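Local coordinates for protein probable 2-phosphosulfolactate phosphatase (Clostridium acetobutylicum, PDB 1VR0) that probably hydrolyses (2R)-O-phospho-3-sulfolactate to (2R)-3-sulfolactate and phosphate, using magnesium as cofactor, at residues F93-M98 with L110-T115; I15-S20 with D166-S171; C177-D180 with K184-L187. All coordinates share one frame; numbering follows the deposited sequence.

Contact 1: F93-M98 with L110-T115; sequences FSNSPM and LIMTTT. With 3SL ((2R)-3-sulfolactic acid), chain E.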
loop_
_atom_site.group_PDB
_atom_site.type_symbol
_atom_site.label_atom_id
_atom_site.label_comp_id
_atom_site.label_asym_id
_atom_site.label_seq_id
_atom_site.Cartn_x
_atom_site.Cartn_y
_atom_site.Cartn_z
ATOM N N PHE A 93 9.204 24.091 20.909
ATOM C CA PHE A 93 9.805 22.786 20.863
ATOM C C PHE A 93 9.775 22.232 19.465
ATOM O O PHE A 93 9.138 22.770 18.552
ATOM C CB PHE A 93 9.096 21.850 21.846
ATOM C CG PHE A 93 9.143 22.350 23.239
ATOM C CD1 PHE A 93 10.372 22.385 23.931
ATOM C CD2 PHE A 93 8.012 22.872 23.843
ATOM C CE1 PHE A 93 10.475 22.922 25.240
ATOM C CE2 PHE A 93 8.092 23.412 25.135
ATOM C CZ PHE A 93 9.351 23.433 25.838
ATOM N N SER A 94 10.494 21.134 19.318
ATOM C CA SER A 94 10.683 20.482 18.047
ATOM C C SER A 94 9.754 19.296 18.057
ATOM O O SER A 94 8.679 19.403 18.637
ATOM C CB SER A 94 12.170 20.155 17.907
ATOM O OG SER A 94 12.381 19.023 17.139
ATOM N N ASN A 95 10.121 18.198 17.401
ATOM C CA ASN A 95 9.258 17.013 17.341
ATOM C C ASN A 95 9.906 15.765 17.976
ATOM O O ASN A 95 9.614 14.633 17.613
ATOM C CB ASN A 95 8.784 16.746 15.899
ATOM C CG ASN A 95 7.471 16.040 15.873
ATOM O OD1 ASN A 95 6.548 16.462 16.553
ATOM N ND2 ASN A 95 7.376 14.938 15.156
ATOM N N SER A 96 10.756 16.009 18.964
ATOM C CA SER A 96 11.348 14.947 19.762
ATOM C C SER A 96 10.465 14.682 20.949
ATOM O O SER A 96 10.199 15.588 21.695
ATOM C CB SER A 96 12.710 15.367 20.288
ATOM O OG SER A 96 13.090 14.451 21.281
ATOM N N PRO A 97 10.022 13.438 21.139
ATOM C CA PRO A 97 9.241 13.124 22.336
ATOM C C PRO A 97 9.911 13.450 23.672
ATOM O O PRO A 97 9.184 13.784 24.615
ATOM C CB PRO A 97 8.988 11.611 22.217
ATOM C CG PRO A 97 9.124 11.306 20.833
ATOM C CD PRO A 97 10.167 12.263 20.274
HETATM N N MSE A 98 11.246 13.410 23.762
HETATM C CA MSE A 98 11.937 13.693 25.039
HETATM C C MSE A 98 11.799 15.079 25.561
HETATM O O MSE A 98 11.969 15.288 26.750
HETATM C CB MSE A 98 13.433 13.424 24.987
HETATM C CG MSE A 98 13.750 12.034 25.479
HETATM SE SE MSE A 98 13.277 10.809 24.035
HETATM C CE MSE A 98 15.135 10.994 23.086
ATOM N N LEU A 110 -0.762 22.166 23.542
ATOM C CA LEU A 110 0.281 22.003 22.542
ATOM C C LEU A 110 -0.280 22.192 21.137
ATOM O O LEU A 110 -1.029 21.353 20.640
ATOM C CB LEU A 110 0.888 20.618 22.706
ATOM C CG LEU A 110 1.933 20.165 21.723
ATOM C CD1 LEU A 110 3.086 21.156 21.608
ATOM C CD2 LEU A 110 2.406 18.849 22.212
ATOM N N ILE A 111 0.065 23.313 20.517
ATOM C CA ILE A 111 -0.270 23.558 19.133
ATOM C C ILE A 111 0.856 22.924 18.303
ATOM O O ILE A 111 2.021 23.272 18.447
ATOM C CB ILE A 111 -0.331 25.050 18.796
ATOM C CG1 ILE A 111 -1.167 25.859 19.802
ATOM C CG2 ILE A 111 -0.869 25.265 17.409
ATOM C CD1 ILE A 111 -2.559 25.339 20.093
HETATM N N MSE A 112 0.520 21.978 17.440
HETATM C CA MSE A 112 1.534 21.427 16.558
HETATM C C MSE A 112 1.149 21.219 15.118
HETATM O O MSE A 112 -0.011 20.983 14.781
HETATM C CB MSE A 112 2.118 20.121 17.099
HETATM C CG MSE A 112 1.161 19.111 17.647
HETATM SE SE MSE A 112 2.044 17.316 18.029
HETATM C CE MSE A 112 4.056 17.920 18.289
ATOM N N THR A 113 2.172 21.315 14.283
ATOM C CA THR A 113 2.060 21.052 12.880
ATOM C C THR A 113 3.298 20.262 12.491
ATOM O O THR A 113 4.416 20.606 12.896
ATOM C CB THR A 113 1.924 22.354 12.074
ATOM O OG1 THR A 113 1.806 22.026 10.693
ATOM C CG2 THR A 113 3.099 23.309 12.276
ATOM N N THR A 114 3.093 19.176 11.748
ATOM C CA THR A 114 4.189 18.314 11.313
ATOM C C THR A 114 4.073 17.941 9.845
ATOM O O THR A 114 3.062 18.220 9.181
ATOM C CB THR A 114 4.327 17.008 12.171
ATOM O OG1 THR A 114 3.249 16.103 11.916
ATOM C CG2 THR A 114 4.378 17.297 13.643
ATOM N N THR A 115 5.141 17.326 9.346
ATOM C CA THR A 115 5.280 16.985 7.938
ATOM C C THR A 115 4.215 15.942 7.493
ATOM O O THR A 115 3.571 16.146 6.478
ATOM C CB THR A 115 6.756 16.510 7.638
ATOM O OG1 THR A 115 7.689 17.614 7.735
ATOM C CG2 THR A 115 6.861 15.891 6.240
HETATM O O11 3SL E . 10.813 14.337 7.520
HETATM C C1 3SL E . 11.148 14.180 8.711
HETATM O O12 3SL E . 12.301 13.870 9.105
HETATM C C2 3SL E . 10.079 14.381 9.718
HETATM O O2 3SL E . 8.892 13.798 9.188
HETATM C C3 3SL E . 10.542 13.744 11.013
HETATM S S 3SL E . 9.325 13.687 12.143
HETATM O O3S 3SL E . 9.491 14.786 13.109
HETATM O O1S 3SL E . 7.950 13.501 11.566
HETATM O O2S 3SL E . 9.584 12.520 12.995
#
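Asn-95 reaches from the loop 93-98 to the side chains of Met-112 and Thr-114 near the end of strand 109-113. The backbones stay well apart, so side chains alone make the contact. Met-112 is a selenomethionine.

The van der Waals contacts centre on the amide oxygen of Asn-95. Atom OD1 of Asn-95 lies 3.4 Å from CE of Met-112. OD1 of Asn-95 also lies 3.7 Å from CG2 of Thr-114. Both neighbours are methyl groups, and both side chains cross that of Asn-95 at about a right angle. In Thr-114 the methyl CG2 lies anti to the carbonyl carbon, which turns it to the amide, while OG1 bonds to another partner. Val-45 of helix 42-51 packs on both Asn-95 and Met-112, and the area is buried.

The polar contact is made by the other end of the amide. Atom ND2 of Asn-95 donates a hydrogen bond of 2.9 Å to O3S of the bound (2R)-3-sulfolactic acid, with an N-H...O angle of 154°. CG of Asn-95 is anti to the backbone N (chi1 -152°), and the amide turned this way puts ND2 at the sulfonate. Arg-41 also hydrogen-bonds to the ligand. Thr-115 meets the ligand by packing, with CB of Thr-115 3.8 Å from O2 of the sulfolactic acid. Its hydroxyl is hydrogen-bonded to Glu-82, another pocket residue.

The two ends of the amide thus have different surroundings. The oxygen rests against methyl groups, and the N-H end faces the ligand. A neutral donor is thereby directed at the sulfonate, which is probably negatively charged.

Contact 2: I15-S20 with D166-S171; sequences IDLIIS and DDFICS. With MG (magnesium ion), chain D.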
loop_
_atom_site.group_PDB
_atom_site.type_symbol
_atom_site.label_atom_id
_atom_site.label_comp_id
_atom_site.label_asym_id
_atom_site.label_seq_id
_atom_site.Cartn_x
_atom_site.Cartn_y
_atom_site.Cartn_z
ATOM N N ILE A 15 -10.599 -5.141 9.773
ATOM C CA ILE A 15 -9.445 -4.279 9.940
ATOM C C ILE A 15 -8.789 -4.015 8.592
ATOM O O ILE A 15 -8.465 -4.941 7.860
ATOM C CB ILE A 15 -8.436 -4.881 10.926
ATOM C CG1 ILE A 15 -9.128 -5.132 12.273
ATOM C CG2 ILE A 15 -7.254 -3.933 11.119
ATOM C CD1 ILE A 15 -8.272 -5.738 13.335
ATOM N N ASP A 16 -8.631 -2.730 8.267
ATOM C CA ASP A 16 -8.025 -2.291 7.014
ATOM C C ASP A 16 -6.818 -1.435 7.346
ATOM O O ASP A 16 -6.610 -1.066 8.495
ATOM C CB ASP A 16 -9.033 -1.462 6.199
ATOM C CG ASP A 16 -8.684 -1.374 4.703
ATOM O OD1 ASP A 16 -7.721 -2.013 4.195
ATOM O OD2 ASP A 16 -9.432 -0.659 3.997
ATOM N N LEU A 17 -6.061 -1.091 6.313
ATOM C CA LEU A 17 -4.881 -0.254 6.458
ATOM C C LEU A 17 -4.781 0.689 5.254
ATOM O O LEU A 17 -5.013 0.279 4.117
ATOM C CB LEU A 17 -3.649 -1.131 6.549
ATOM C CG LEU A 17 -2.344 -0.394 6.773
ATOM C CD1 LEU A 17 -1.430 -1.299 7.594
ATOM C CD2 LEU A 17 -1.653 0.007 5.472
ATOM N N ILE A 18 -4.452 1.950 5.526
ATOM C CA ILE A 18 -4.205 2.930 4.503
ATOM C C ILE A 18 -2.715 3.278 4.608
ATOM O O ILE A 18 -2.200 3.501 5.699
ATOM C CB ILE A 18 -5.058 4.127 4.734
ATOM C CG1 ILE A 18 -6.512 3.755 4.424
ATOM C CG2 ILE A 18 -4.571 5.280 3.896
ATOM C CD1 ILE A 18 -7.538 4.818 4.766
ATOM N N ILE A 19 -2.038 3.333 3.474
ATOM C CA ILE A 19 -0.593 3.361 3.453
ATOM C C ILE A 19 0.050 4.762 3.573
ATOM O O ILE A 19 1.266 4.833 3.759
ATOM C CB ILE A 19 -0.047 2.685 2.187
ATOM C CG1 ILE A 19 -0.550 3.409 0.923
ATOM C CG2 ILE A 19 -0.454 1.219 2.161
ATOM C CD1 ILE A 19 0.395 3.236 -0.288
ATOM N N SER A 20 -0.730 5.843 3.464
ATOM C CA SER A 20 -0.156 7.175 3.570
ATOM C C SER A 20 -1.232 8.241 3.647
ATOM O O SER A 20 -2.343 8.026 3.191
ATOM C CB SER A 20 0.750 7.479 2.362
ATOM O OG SER A 20 0.121 8.350 1.423
ATOM N N ASP A 166 8.249 2.126 8.759
ATOM C CA ASP A 166 8.036 2.380 10.212
ATOM C C ASP A 166 6.536 2.348 10.547
ATOM O O ASP A 166 6.096 1.614 11.447
ATOM C CB ASP A 166 8.675 3.716 10.680
ATOM C CG ASP A 166 8.333 4.903 9.779
ATOM O OD1 ASP A 166 7.849 4.726 8.643
ATOM O OD2 ASP A 166 8.563 6.042 10.196
ATOM N N ASP A 167 5.736 3.113 9.815
ATOM C CA ASP A 167 4.322 3.178 10.142
ATOM C C ASP A 167 3.658 1.818 9.873
ATOM O O ASP A 167 2.753 1.426 10.560
ATOM C CB ASP A 167 3.620 4.330 9.380
ATOM C CG ASP A 167 4.108 5.718 9.842
ATOM O OD1 ASP A 167 4.521 5.817 10.999
ATOM O OD2 ASP A 167 4.091 6.701 9.080
ATOM N N PHE A 168 4.141 1.098 8.878
ATOM C CA PHE A 168 3.546 -0.152 8.460
ATOM C C PHE A 168 3.786 -1.238 9.500
ATOM O O PHE A 168 2.857 -1.971 9.861
ATOM C CB PHE A 168 4.144 -0.555 7.119
ATOM C CG PHE A 168 3.411 -1.683 6.394
ATOM C CD1 PHE A 168 2.164 -1.472 5.829
ATOM C CD2 PHE A 168 4.019 -2.924 6.202
ATOM C CE1 PHE A 168 1.506 -2.500 5.133
ATOM C CE2 PHE A 168 3.367 -3.934 5.508
ATOM C CZ PHE A 168 2.109 -3.715 4.966
ATOM N N ILE A 169 5.019 -1.350 10.006
ATOM C CA ILE A 169 5.302 -2.393 10.980
ATOM C C ILE A 169 4.588 -2.092 12.290
ATOM O O ILE A 169 4.146 -2.997 13.002
ATOM C CB ILE A 169 6.817 -2.614 11.191
ATOM C CG1 ILE A 169 7.055 -3.887 12.031
ATOM C CG2 ILE A 169 7.495 -1.417 11.814
ATOM C CD1 ILE A 169 8.505 -4.448 11.941
ATOM N N CYS A 170 4.484 -0.807 12.608
ATOM C CA CYS A 170 3.792 -0.376 13.804
ATOM C C CYS A 170 2.321 -0.735 13.684
ATOM O O CYS A 170 1.747 -1.201 14.643
ATOM C CB CYS A 170 3.955 1.121 13.993
ATOM S SG CYS A 170 3.212 1.690 15.543
ATOM N N SER A 171 1.737 -0.560 12.490
ATOM C CA SER A 171 0.371 -1.048 12.235
ATOM C C SER A 171 0.245 -2.525 12.521
ATOM O O SER A 171 -0.696 -2.967 13.145
ATOM C CB SER A 171 -0.039 -0.853 10.800
ATOM O OG SER A 171 0.069 0.498 10.397
HETATM MG MG MG D . 5.477 8.618 9.223
HETATM O O HOH W 1 6.609 7.544 11.227
HETATM O O HOH W 2 7.782 8.245 8.396
#
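Water 1 is held by three groups beside helix 165-181. It donates to OD2 of Asp-166 and to OD1 of Asp-167, each at 2.7 Å, and it binds the magnesium ion at 2.5 Å. The other oxygen of Asp-167, OD2, binds the metal directly at 2.4 Å. One carboxylate therefore grips the ion with one oxygen and its water with the other. OD1 of Asp-167 also accepts from the backbone N of Met-39, which helps to fix the turn of the carboxylate. Asp-38 and Gly-158 complete the protein ligands, and water 2 is also bound.

Further along the helix, Leu-17 of strand 13-18 meets Phe-168 and Ser-171. CD1 of Leu-17 lies 3.5 Å from CB of Ser-171. CD1 of Leu-17 is also 4.0 Å from CD1 of Phe-168, and CD2 of Leu-17 is equally close to CE1 of that ring. CG of Phe-168 is anti to the backbone N (chi1 -167°), which swings the ring toward the strand. Ala-194 packs on both Leu-17 and Phe-168, and Thr-193 of the second subunit also touches the ring. This is a helix packed on the parallel part of a mixed sheet, with a magnesium site at its N-terminal end.

Contact 3: C177-D180 with K184-L187; sequences CVMD and KLEL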
loop_
_atom_site.group_PDB
_atom_site.type_symbol
_atom_site.label_atom_id
_atom_site.label_comp_id
_atom_site.label_asym_id
_atom_site.label_seq_id
_atom_site.Cartn_x
_atom_site.Cartn_y
_atom_site.Cartn_z
ATOM N N CYS A 177 -1.720 -7.142 18.388
ATOM C CA CYS A 177 -2.227 -6.960 19.747
ATOM C C CYS A 177 -3.739 -7.087 19.809
ATOM O O CYS A 177 -4.299 -7.542 20.824
ATOM C CB CYS A 177 -1.829 -5.579 20.271
ATOM S SG CYS A 177 -0.051 -5.319 20.626
ATOM N N VAL A 178 -4.407 -6.657 18.741
ATOM C CA VAL A 178 -5.836 -6.852 18.624
ATOM C C VAL A 178 -6.129 -8.348 18.528
ATOM O O VAL A 178 -7.049 -8.835 19.167
ATOM C CB VAL A 178 -6.435 -6.108 17.420
ATOM C CG1 VAL A 178 -7.896 -6.553 17.170
ATOM C CG2 VAL A 178 -6.381 -4.610 17.639
HETATM N N MSE A 179 -5.320 -9.057 17.747
HETATM C CA MSE A 179 -5.484 -10.491 17.577
HETATM C C MSE A 179 -5.240 -11.261 18.864
HETATM O O MSE A 179 -5.887 -12.264 19.106
HETATM C CB MSE A 179 -4.544 -11.013 16.533
HETATM C CG MSE A 179 -4.779 -10.408 15.165
HETATM SE SE MSE A 179 -3.547 -11.193 13.773
HETATM C CE MSE A 179 -4.707 -13.092 13.960
ATOM N N ASP A 180 -4.289 -10.802 19.667
ATOM C CA ASP A 180 -4.072 -11.384 20.980
ATOM C C ASP A 180 -5.352 -11.288 21.822
ATOM O O ASP A 180 -5.625 -12.157 22.617
ATOM C CB ASP A 180 -2.921 -10.693 21.725
ATOM C CG ASP A 180 -1.527 -11.015 21.152
ATOM O OD1 ASP A 180 -1.346 -11.932 20.282
ATOM O OD2 ASP A 180 -0.588 -10.313 21.605
ATOM N N LYS A 184 -12.439 -13.093 16.481
ATOM C CA LYS A 184 -13.498 -12.652 15.538
ATOM C C LYS A 184 -13.075 -11.479 14.646
ATOM O O LYS A 184 -13.696 -10.430 14.639
ATOM C CB LYS A 184 -14.801 -12.277 16.236
ATOM C CG LYS A 184 -15.438 -13.377 16.966
ATOM C CD LYS A 184 -16.839 -13.012 17.479
ATOM C CE LYS A 184 -17.380 -14.151 18.359
ATOM N NZ LYS A 184 -18.794 -14.558 18.089
ATOM N N LEU A 185 -12.055 -11.700 13.838
ATOM C CA LEU A 185 -11.487 -10.655 13.005
ATOM C C LEU A 185 -11.531 -11.012 11.556
ATOM O O LEU A 185 -11.505 -12.163 11.207
ATOM C CB LEU A 185 -10.034 -10.461 13.360
ATOM C CG LEU A 185 -9.763 -9.720 14.644
ATOM C CD1 LEU A 185 -8.287 -9.410 14.670
ATOM C CD2 LEU A 185 -10.581 -8.455 14.701
ATOM N N GLU A 186 -11.568 -9.994 10.712
ATOM C CA GLU A 186 -11.317 -10.163 9.250
ATOM C C GLU A 186 -10.360 -9.077 8.757
ATOM O O GLU A 186 -10.748 -7.926 8.687
ATOM C CB GLU A 186 -12.642 -10.107 8.492
ATOM C CG GLU A 186 -12.456 -10.013 7.013
ATOM C CD GLU A 186 -13.758 -10.097 6.258
ATOM O OE1 GLU A 186 -14.802 -9.568 6.766
ATOM O OE2 GLU A 186 -13.731 -10.705 5.152
ATOM N N LEU A 187 -9.126 -9.445 8.437
ATOM C CA LEU A 187 -8.145 -8.471 7.945
ATOM C C LEU A 187 -8.215 -8.329 6.424
ATOM O O LEU A 187 -8.451 -9.312 5.720
ATOM C CB LEU A 187 -6.747 -8.901 8.333
ATOM C CG LEU A 187 -6.488 -9.331 9.760
ATOM C CD1 LEU A 187 -5.010 -9.264 10.031
ATOM C CD2 LEU A 187 -7.216 -8.459 10.753
#
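Leu-185 packs against Val-178 and Met-179 where helix 165-181 turns back into strand 185-187. This is the second half of a beta-alpha-beta crossover, made of strand 152-156, helix 165-181 and strand 185-187. Strand 185-187 is the outermost strand of the main sheet within this chain. It lies parallel to strand 13-18, and the helix packs on the sheet. Met-179 is a selenomethionine.

The side chain of Leu-185 can be followed outward. Its CB points toward the helix. CG lies anti to the carbonyl carbon (chi1 -76°) and places both methyl groups at the helix surface. CD1 makes two contacts. CD1 of Leu-185 lies 3.7 Å from CG of Met-179 and 3.8 Å from CG1 of Val-178. CD2 of Leu-185 comes near Val-178 alone of the helix segment, with CG1 of Val-178 at 4.1 Å. The leucine therefore spans two consecutive residues of the helix with one methyl, and its second methyl faces the valine.

Val-178 is the buried partner. Its CG1 is anti to the backbone N (chi1 169°), and this is the branch that meets both methyls of Leu-185. Ala-142 and Ile-145 of helix 138-148 also touch its side chain. Ile-15 of strand 13-18 packs on Val-178, Leu-185 and Leu-187, so the neighbouring strand closes the same apolar cluster.

Met-179 lies at the outer side and is exposed. Gln-195 of helix 189-199 touches it, and Thr-192 of that helix touches Leu-187. The contact between the two segments is purely apolar and joins the last turn of the helix to the outermost strand. Its loosest pair is SE of Met-179 and CD1 of Leu-187, at 4.5 Å.

Overall arrangement
Contacts 2 and 3 are neighbours, with centres 15 Å apart. Both use helix 165-181 and adjacent strands of the main sheet. Ile-15 joins them: N of Ile-15 lies 3.0 Å from O of Glu-186, a probable hydrogen bond, and CD1 of Ile-15 lies 3.8 Å from CD2 of Leu-185. Contact 1 joins a loop to strand 109-113 of the smaller, three-stranded sheet, across the chain's centre from both. Its centre is 21 Å from that of contact 2 and 32 Å from that of contact 3. Contact 1 holds pocket residues and contact 2 a magnesium ligand. Their nearest atoms are about 9 Å apart, and the side chain of Thr-114 is about 8 Å from the metal. Contact 3 lies at the far end of the helix.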